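Local coordinates for G/U mismatch-specific DNA glycosylase (Deinococcus radiodurans, PDB 2C2Q), which belongs to the uracil-DNA glycosylase superfamily of DNA repair proteins and folds as an alpha/beta domain round a central mixed beta-sheet, at residues A[19-24]-A[70-75]; A[31-36]-A[122-127]; A[143-148]-A[152-157]. The protein carries 1 engineered substitution. One frame throughout, in Å; residues are numbered along the deposited sequence.

How the interactions relate
Three contacts are spread over one alpha/beta domain of the uracil-DNA glycosylase superfamily. Interactions 1 and 2 lie about 17 Å apart, centre to centre, on opposite sides of the chain's centre. None of the three is wholly buried. Interaction 1 is apolar and joins two non-sheet segments beside strand 80-84, one edge of the sheet; interaction 3 sits at the other edge, where a loop folds over strand 153-156 with both a hydrogen bond and a CH-pi contact. Interaction 2, between the turn after strand 28-32 and the start of helix 123-130, is nearest the chain's centre and leans on water. It touches interaction 3 directly through Ala126 and Val156, whereas interaction 1 touches neither.

Interaction 1. Residues A[19-24]-A[70-75]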
loop_
_atom_site.group_PDB
_atom_site.type_symbol
_atom_site.label_atom_id
_atom_site.label_comp_id
_atom_site.label_asym_id
_atom_site.label_seq_id
_atom_site.Cartn_x
_atom_site.Cartn_y
_atom_site.Cartn_z
ATOM N N PRO A 19 2.493 12.836 3.124
ATOM C CA PRO A 19 2.349 12.195 4.445
ATOM C C PRO A 19 1.951 10.713 4.327
ATOM O O PRO A 19 1.201 10.321 3.401
ATOM C CB PRO A 19 1.207 12.964 5.115
ATOM C CG PRO A 19 1.293 14.331 4.526
ATOM C CD PRO A 19 1.613 14.035 3.040
ATOM N N ASP A 20 2.488 9.909 5.212
ATOM C CA ASP A 20 1.848 8.622 5.580
ATOM C C ASP A 20 0.436 8.781 6.108
ATOM O O ASP A 20 0.067 9.849 6.645
ATOM C CB ASP A 20 2.687 7.920 6.598
ATOM C CG ASP A 20 3.900 7.308 5.969
ATOM O OD1 ASP A 20 3.963 7.131 4.693
ATOM O OD2 ASP A 20 4.862 7.006 6.699
ATOM N N VAL A 21 -0.410 7.746 5.898
ATOM C CA VAL A 21 -1.695 7.689 6.562
ATOM C C VAL A 21 -1.650 6.439 7.441
ATOM O O VAL A 21 -1.835 5.291 6.960
ATOM C CB VAL A 21 -2.854 7.602 5.529
ATOM C CG1 VAL A 21 -4.223 7.479 6.184
ATOM C CG2 VAL A 21 -2.759 8.786 4.543
ATOM N N LEU A 22 -1.397 6.641 8.722
ATOM C CA LEU A 22 -1.054 5.510 9.591
ATOM C C LEU A 22 -1.553 5.861 10.955
ATOM O O LEU A 22 -1.470 7.037 11.374
ATOM C CB LEU A 22 0.473 5.224 9.645
ATOM C CG LEU A 22 1.147 4.713 8.357
ATOM C CD1 LEU A 22 2.667 4.667 8.533
ATOM C CD2 LEU A 22 0.544 3.306 7.983
ATOM N N GLN A 23 -2.057 4.846 11.643
ATOM C CA GLN A 23 -2.571 4.993 13.019
ATOM C C GLN A 23 -2.760 3.569 13.555
ATOM O O GLN A 23 -2.849 2.618 12.758
ATOM C CB GLN A 23 -3.861 5.828 13.037
ATOM C CG GLN A 23 -5.032 5.235 12.292
ATOM C CD GLN A 23 -6.198 6.153 12.255
ATOM O OE1 GLN A 23 -6.063 7.320 11.866
ATOM N NE2 GLN A 23 -7.365 5.638 12.585
ATOM N N PRO A 24 -2.777 3.385 14.878
ATOM C CA PRO A 24 -3.162 2.071 15.446
ATOM C C PRO A 24 -4.528 1.524 14.976
ATOM O O PRO A 24 -5.460 2.282 14.616
ATOM C CB PRO A 24 -3.244 2.360 16.971
ATOM C CG PRO A 24 -2.323 3.537 17.183
ATOM C CD PRO A 24 -2.484 4.403 15.924
ATOM N N GLN A 70 -7.133 13.379 -3.695
ATOM C CA GLN A 70 -6.949 14.325 -2.570
ATOM C C GLN A 70 -7.683 13.897 -1.289
ATOM O O GLN A 70 -7.467 14.469 -0.219
ATOM C CB GLN A 70 -7.308 15.756 -2.998
ATOM C CG GLN A 70 -6.146 16.455 -3.897
ATOM C CD GLN A 70 -6.563 17.826 -4.493
ATOM O OE1 GLN A 70 -6.299 18.902 -3.875
ATOM N NE2 GLN A 70 -7.205 17.812 -5.681
ATOM N N GLU A 71 -8.564 12.902 -1.425
ATOM C CA GLU A 71 -9.290 12.332 -0.290
ATOM C C GLU A 71 -8.540 11.201 0.409
ATOM O O GLU A 71 -9.073 10.578 1.324
ATOM C CB GLU A 71 -10.683 11.906 -0.776
ATOM C CG GLU A 71 -11.644 13.108 -0.931
ATOM C CD GLU A 71 -12.972 12.731 -1.592
ATOM O OE1 GLU A 71 -13.008 11.720 -2.299
ATOM O OE2 GLU A 71 -13.982 13.467 -1.383
ATOM N N TYR A 72 -7.281 10.969 0.005
ATOM C CA TYR A 72 -6.580 9.785 0.461
ATOM C C TYR A 72 -6.515 9.626 1.993
ATOM O O TYR A 72 -6.534 8.501 2.542
ATOM C CB TYR A 72 -5.185 9.758 -0.135
ATOM C CG TYR A 72 -4.272 10.805 0.477
ATOM C CD1 TYR A 72 -3.407 10.430 1.514
ATOM C CD2 TYR A 72 -4.280 12.145 0.010
ATOM C CE1 TYR A 72 -2.539 11.375 2.149
ATOM C CE2 TYR A 72 -3.417 13.126 0.614
ATOM C CZ TYR A 72 -2.555 12.712 1.663
ATOM O OH TYR A 72 -1.697 13.627 2.278
ATOM N N ALA A 73 -6.386 10.757 2.699
ATOM C CA ALA A 73 -6.266 10.722 4.145
ATOM C C ALA A 73 -7.515 10.307 4.911
ATOM O O ALA A 73 -7.441 10.073 6.118
ATOM C CB ALA A 73 -5.672 12.070 4.739
ATOM N N THR A 74 -8.669 10.198 4.211
ATOM C CA THR A 74 -9.889 9.798 4.836
ATOM C C THR A 74 -10.002 8.282 4.949
ATOM O O THR A 74 -10.895 7.757 5.613
ATOM C CB THR A 74 -11.110 10.351 4.073
ATOM O OG1 THR A 74 -11.209 9.697 2.782
ATOM C CG2 THR A 74 -10.991 11.885 3.769
ATOM N N LEU A 75 -9.066 7.569 4.328
ATOM C CA LEU A 75 -9.168 6.132 4.308
ATOM C C LEU A 75 -9.315 5.445 5.678
ATOM O O LEU A 75 -9.909 4.354 5.744
ATOM C CB LEU A 75 -7.971 5.499 3.552
ATOM C CG LEU A 75 -8.006 5.592 2.009
ATOM C CD1 LEU A 75 -6.733 4.948 1.441
ATOM C CD2 LEU A 75 -9.266 4.861 1.493
#
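Val21 and Pro19 meet Tyr72 where the loop leading to strand 28-32 of the alpha/beta fold runs past a 3-10 turn that precedes edge strand 80-84. No hydrogen bond crosses between 19-24 and 70-75, so the contact is one of side-chain packing. Val21 extends CG1 anti to its backbone N (chi1 178°), which brings CG2 round beside that N and to the edge of the Tyr72 ring, near its plane, 3.5 Å from CD1. Val21 CG2 also lies 4.0 Å from Ala73 CA. Tyr72 has CG placed between its own N and carbonyl carbon (chi1 72°), and the ring reaches Pro19 although the Tyr72 CB does not point at 19-24. Ala73 CB lies above one face of this ring, toward the rim. Outside the pair, Leu82 of strand 80-84 and Trp54 of helix 53-59 also pack on Tyr72, while Pro19 O accepts a hydrogen bond from the hydroxyl of Tyr45, whose ring meets that of Tyr72. Thr74 OG1 and Thr74 N both donate to Glu71 O, which ties the turn together. At the far end of the ring, Tyr72 OH rests 3.4 Å from Pro19 CD, the side chains crossing at about a right angle.

Interaction 2. Residues A[31-36]-A[122-127]; sequences VGTAPS and SKRGAS
The chain leaves strand 28-32 at Gly32 and turns through Thr33 beside the first turn of helix 123-130, where the CA atoms of Thr33 and Gly125 come within 4.7 Å. As in other alpha/beta folds, the loop after one parallel strand here meets the N-terminal start of the helix that follows its parallel neighbour, strand 117-120. Direct contact is carried by one methyl group. Thr33 CG2 lies anti to its carbonyl carbon, the consequence of a chi1 of 43° that sets OG1 between N and C, and it points into the helix start, 3.6 Å from Gly125 N. Ser122 OG lies 3.4 Å from Thr33 CG2 on one flank, and Arg124 CB, 3.9 Å from Thr33 CG2, adds an aliphatic wall. From there the arginine bends at chi2 and leads away, its NE in a salt bridge with Glu128.

Polar contact passes through two waters that share Ser122 OG, the side chain of the N-cap residue. Water 1 donates to Val31 O (2.8 Å) and also bonds Ser122 OG at 3.2 Å. Water 2 lies 2.8 Å from Ser122 OG and accepts a weak bond from Thr33 N. Val31 packs against Val118 and Phe120 of neighbouring strand 117-120. No direct hydrogen bond crosses between 31-36 and 122-127: a single serine hydroxyl reaches Val31 O at the strand end and Thr33 N of the loop after it through solvent, which implies a water-mediated junction with a small apolar centre.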
loop_
_atom_site.group_PDB
_atom_site.type_symbol
_atom_site.label_atom_id
_atom_site.label_comp_id
_atom_site.label_asym_id
_atom_site.label_seq_id
_atom_site.Cartn_x
_atom_site.Cartn_y
_atom_site.Cartn_z
ATOM N N VAL A 31 0.726 -0.407 0.532
ATOM C CA VAL A 31 2.091 0.124 0.429
ATOM C C VAL A 31 2.579 0.134 -1.042
ATOM O O VAL A 31 2.644 -0.952 -1.691
ATOM C CB VAL A 31 3.069 -0.724 1.239
ATOM C CG1 VAL A 31 4.501 -0.123 1.127
ATOM C CG2 VAL A 31 2.607 -0.871 2.726
ATOM N N GLY A 32 2.852 1.305 -1.598
ATOM C CA GLY A 32 3.347 1.372 -2.968
ATOM C C GLY A 32 4.872 1.411 -3.031
ATOM O O GLY A 32 5.540 1.307 -2.009
ATOM N N THR A 33 5.436 1.593 -4.224
ATOM C CA THR A 33 6.915 1.768 -4.330
ATOM C C THR A 33 7.315 3.183 -3.873
ATOM O O THR A 33 8.125 3.378 -2.943
ATOM C CB THR A 33 7.306 1.570 -5.801
ATOM O OG1 THR A 33 6.351 2.246 -6.616
ATOM C CG2 THR A 33 7.147 0.057 -6.220
ATOM N N ALA A 34 6.732 4.179 -4.536
ATOM C CA ALA A 34 7.047 5.590 -4.357
ATOM C C ALA A 34 5.966 6.369 -5.059
ATOM O O ALA A 34 5.308 5.830 -6.008
ATOM C CB ALA A 34 8.383 5.952 -4.973
ATOM N N PRO A 35 5.764 7.598 -4.642
ATOM C CA PRO A 35 4.765 8.448 -5.354
ATOM C C PRO A 35 5.268 8.707 -6.778
ATOM O O PRO A 35 6.484 8.951 -6.984
ATOM C CB PRO A 35 4.735 9.738 -4.525
ATOM C CG PRO A 35 6.269 9.788 -3.961
ATOM C CD PRO A 35 6.461 8.337 -3.537
ATOM N N SER A 36 4.410 8.512 -7.771
ATOM C CA SER A 36 4.699 9.097 -9.102
ATOM C C SER A 36 4.946 10.609 -9.002
ATOM O O SER A 36 4.565 11.294 -8.031
ATOM C CB SER A 36 3.537 8.833 -10.125
ATOM O OG SER A 36 2.431 9.658 -9.748
ATOM N N SER A 122 2.322 -3.487 -5.566
ATOM C CA SER A 122 3.063 -4.016 -6.724
ATOM C C SER A 122 4.070 -5.058 -6.258
ATOM O O SER A 122 4.524 -5.062 -5.116
ATOM C CB SER A 122 3.794 -2.888 -7.471
ATOM O OG SER A 122 4.771 -2.314 -6.599
ATOM N N LYS A 123 4.424 -5.979 -7.146
ATOM C CA LYS A 123 5.568 -6.840 -6.845
ATOM C C LYS A 123 6.864 -6.132 -6.446
ATOM O O LYS A 123 7.519 -6.557 -5.508
ATOM C CB LYS A 123 5.816 -7.758 -8.043
ATOM C CG LYS A 123 4.657 -8.675 -8.261
ATOM C CD LYS A 123 5.222 -9.973 -8.874
ATOM C CE LYS A 123 4.090 -10.901 -9.230
ATOM N NZ LYS A 123 4.687 -12.147 -9.827
ATOM N N ARG A 124 7.224 -5.040 -7.133
ATOM C CA ARG A 124 8.453 -4.354 -6.838
ATOM C C ARG A 124 8.590 -3.858 -5.394
ATOM O O ARG A 124 9.644 -4.011 -4.778
ATOM C CB ARG A 124 8.597 -3.155 -7.796
ATOM C CG ARG A 124 9.938 -2.404 -7.616
ATOM C CD ARG A 124 11.166 -3.302 -7.838
ATOM N NE ARG A 124 12.457 -2.605 -7.568
ATOM C CZ ARG A 124 13.195 -1.939 -8.480
ATOM N NH1 ARG A 124 12.757 -1.796 -9.727
ATOM N NH2 ARG A 124 14.347 -1.368 -8.127
ATOM N N GLY A 125 7.547 -3.237 -4.871
ATOM C CA GLY A 125 7.550 -2.826 -3.479
ATOM C C GLY A 125 7.733 -4.031 -2.558
ATOM O O GLY A 125 8.544 -3.970 -1.636
ATOM N N ALA A 126 7.004 -5.120 -2.822
ATOM C CA ALA A 126 7.086 -6.332 -1.997
ATOM C C ALA A 126 8.521 -6.905 -2.089
ATOM O O ALA A 126 9.141 -7.245 -1.086
ATOM C CB ALA A 126 6.043 -7.370 -2.442
ATOM N N SER A 127 9.076 -6.891 -3.298
ATOM C CA SER A 127 10.421 -7.434 -3.565
ATOM C C SER A 127 11.510 -6.618 -2.872
ATOM O O SER A 127 12.394 -7.196 -2.261
ATOM C CB SER A 127 10.669 -7.588 -5.090
ATOM O OG SER A 127 12.059 -7.747 -5.364
HETATM O O HOH W 1 4.495 -2.113 -3.391
HETATM O O HOH W 2 3.276 -0.011 -6.033
#

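Interaction 3. Residues A[143-148]-A[152-157]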
loop_
_atom_site.group_PDB
_atom_site.type_symbol
_atom_site.label_atom_id
_atom_site.label_comp_id
_atom_site.label_asym_id
_atom_site.label_seq_id
_atom_site.Cartn_x
_atom_site.Cartn_y
_atom_site.Cartn_z
ATOM N N PRO A 143 2.710 -16.536 2.488
ATOM C CA PRO A 143 3.110 -17.259 3.697
ATOM C C PRO A 143 3.616 -16.247 4.724
ATOM O O PRO A 143 4.329 -15.302 4.357
ATOM C CB PRO A 143 4.246 -18.159 3.192
ATOM C CG PRO A 143 3.780 -18.530 1.814
ATOM C CD PRO A 143 3.165 -17.236 1.263
ATOM N N GLN A 144 3.199 -16.425 5.976
ATOM C CA GLN A 144 3.620 -15.585 7.096
ATOM C C GLN A 144 5.167 -15.625 7.333
ATOM O O GLN A 144 5.676 -16.644 7.810
ATOM C CB GLN A 144 2.821 -16.026 8.347
ATOM C CG GLN A 144 2.695 -14.996 9.457
ATOM C CD GLN A 144 2.046 -13.686 9.019
ATOM O OE1 GLN A 144 1.100 -13.704 8.183
ATOM N NE2 GLN A 144 2.507 -12.644 9.529
ATOM N N PRO A 145 5.889 -14.533 7.005
ATOM C CA PRO A 145 7.388 -14.496 6.907
ATOM C C PRO A 145 8.321 -14.202 8.131
ATOM O O PRO A 145 8.266 -14.932 9.150
ATOM C CB PRO A 145 7.617 -13.408 5.849
ATOM C CG PRO A 145 6.224 -13.015 5.396
ATOM C CD PRO A 145 5.323 -13.234 6.601
ATOM N N LEU A 146 9.195 -13.174 7.995
ATOM C CA LEU A 146 10.363 -12.927 8.908
ATOM C C LEU A 146 11.026 -11.514 8.923
ATOM O O LEU A 146 11.588 -11.045 7.930
ATOM C CB LEU A 146 11.490 -13.952 8.681
ATOM C CG LEU A 146 11.377 -15.473 8.918
ATOM C CD1 LEU A 146 12.699 -16.160 8.496
ATOM C CD2 LEU A 146 10.956 -15.870 10.380
ATOM N N ASP A 147 10.899 -10.823 10.050
ATOM C CA ASP A 147 9.769 -11.116 10.909
ATOM C C ASP A 147 8.820 -9.938 11.122
ATOM O O ASP A 147 9.133 -8.806 10.772
ATOM C CB ASP A 147 10.136 -11.822 12.205
ATOM C CG ASP A 147 9.066 -12.800 12.594
ATOM O OD1 ASP A 147 8.710 -12.887 13.797
ATOM O OD2 ASP A 147 8.489 -13.494 11.725
ATOM N N TRP A 148 7.662 -10.231 11.714
ATOM C CA TRP A 148 6.464 -9.530 11.346
ATOM C C TRP A 148 5.420 -9.893 12.399
ATOM O O TRP A 148 5.343 -11.068 12.841
ATOM C CB TRP A 148 6.074 -10.092 9.954
ATOM C CG TRP A 148 5.299 -9.229 9.043
ATOM C CD1 TRP A 148 3.950 -9.280 8.845
ATOM C CD2 TRP A 148 5.796 -8.203 8.162
ATOM N NE1 TRP A 148 3.571 -8.337 7.920
ATOM C CE2 TRP A 148 4.682 -7.664 7.479
ATOM C CE3 TRP A 148 7.061 -7.677 7.886
ATOM C CZ2 TRP A 148 4.799 -6.613 6.535
ATOM C CZ3 TRP A 148 7.177 -6.624 6.952
ATOM C CH2 TRP A 148 6.055 -6.102 6.305
ATOM N N THR A 152 -0.425 -9.647 11.620
ATOM C CA THR A 152 -0.239 -8.780 10.387
ATOM C C THR A 152 0.060 -9.666 9.163
ATOM O O THR A 152 1.159 -10.096 8.969
ATOM C CB THR A 152 0.941 -7.757 10.530
ATOM O OG1 THR A 152 0.669 -6.825 11.593
ATOM C CG2 THR A 152 1.043 -6.850 9.228
ATOM N N GLU A 153 -0.965 -9.925 8.390
ATOM C CA GLU A 153 -0.857 -10.709 7.151
ATOM C C GLU A 153 -0.234 -9.839 6.065
ATOM O O GLU A 153 -0.362 -8.612 6.086
ATOM C CB GLU A 153 -2.250 -10.999 6.636
ATOM C CG GLU A 153 -3.162 -11.932 7.376
ATOM C CD GLU A 153 -4.549 -11.910 6.710
ATOM O OE1 GLU A 153 -5.509 -11.666 7.422
ATOM O OE2 GLU A 153 -4.712 -12.137 5.442
ATOM N N LEU A 154 0.375 -10.483 5.066
ATOM C CA LEU A 154 1.137 -9.729 4.041
ATOM C C LEU A 154 0.609 -10.178 2.683
ATOM O O LEU A 154 0.404 -11.380 2.434
ATOM C CB LEU A 154 2.598 -10.054 4.203
ATOM C CG LEU A 154 3.794 -9.241 3.694
ATOM C CD1 LEU A 154 4.964 -9.800 4.444
ATOM C CD2 LEU A 154 3.997 -9.350 2.174
ATOM N N TRP A 155 0.369 -9.223 1.787
ATOM C CA TRP A 155 -0.303 -9.524 0.531
ATOM C C TRP A 155 0.490 -8.811 -0.538
ATOM O O TRP A 155 1.156 -7.788 -0.269
ATOM C CB TRP A 155 -1.746 -8.966 0.515
ATOM C CG TRP A 155 -2.795 -9.847 1.240
ATOM C CD1 TRP A 155 -2.787 -10.244 2.552
ATOM C CD2 TRP A 155 -3.984 -10.406 0.668
ATOM N NE1 TRP A 155 -3.911 -10.989 2.845
ATOM C CE2 TRP A 155 -4.656 -11.128 1.703
ATOM C CE3 TRP A 155 -4.552 -10.387 -0.620
ATOM C CZ2 TRP A 155 -5.871 -11.818 1.481
ATOM C CZ3 TRP A 155 -5.768 -11.067 -0.836
ATOM C CH2 TRP A 155 -6.393 -11.805 0.217
ATOM N N VAL A 156 0.400 -9.352 -1.758
ATOM C CA VAL A 156 1.081 -8.737 -2.910
ATOM C C VAL A 156 0.043 -8.602 -3.994
ATOM O O VAL A 156 -0.737 -9.543 -4.243
ATOM C CB VAL A 156 2.313 -9.551 -3.363
ATOM C CG1 VAL A 156 2.916 -8.979 -4.664
ATOM C CG2 VAL A 156 3.425 -9.580 -2.272
ATOM N N LEU A 157 -0.060 -7.404 -4.589
ATOM C CA LEU A 157 -1.159 -7.143 -5.494
ATOM C C LEU A 157 -0.647 -6.733 -6.853
ATOM O O LEU A 157 0.437 -6.196 -6.929
ATOM C CB LEU A 157 -2.103 -6.048 -4.975
ATOM C CG LEU A 157 -2.650 -6.291 -3.548
ATOM C CD1 LEU A 157 -3.309 -4.943 -3.023
ATOM C CD2 LEU A 157 -3.656 -7.373 -3.528
HETATM O O HOH W 3 0.953 -13.209 5.574
#
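Gln144 and Thr152 supply the one direct hydrogen bond across the contact. Gln144 NE2 donates to Thr152 O over 2.9 Å, nearly straight at 172°, with the acceptor in the amide plane but the donor lifted 45° out of the carbonyl plane. The side chain gets there by running anti to its backbone N (chi1 -158°) and then folding at chi2. The other end of the same amide is used as well: a water donates to Gln144 OE1 and accepts from Leu154 N at 2.8 Å, so one glutamine addresses two successive peptide groups at the start of the strand.

The apolar contacts centre on Leu154. Its CD1 stands over one face of the Trp148 indole, 4.0 Å from the centroid of the six-membered ring, a CH-pi contact in which the two side chains cross at about a right angle. Pro145 CG meets Leu154 CD1 from the loop at 3.6 Å. Thr152 approaches the indole differently: Thr152 O lies at the edge, 2.9 Å from Trp148 CD1, whereas Thr152 CG2 comes within 3.2 Å of Trp148 NE1 from off the plane, on the side opposite Leu154 CD1. Arg107 of helix 103-113 touches Trp148, and the Thr152 hydroxyl is bound to Pro115 O.

Charge and ring partners lie along the strand. Trp155 NE1 donates to Glu153 OE2 at 3.0 Å, in the plane of the indole though above that of the carboxylate, while Glu153 OE1 forms a salt bridge with Arg179; this pair ties the strand's other side to helix 171-188.

The Gln144, Pro145 and Trp148 contacts fasten the connection between antiparallel neighbours 140-141 and 153-156, a short edge hairpin whose wide loop folds back on its second strand at the margin of the mixed sheet.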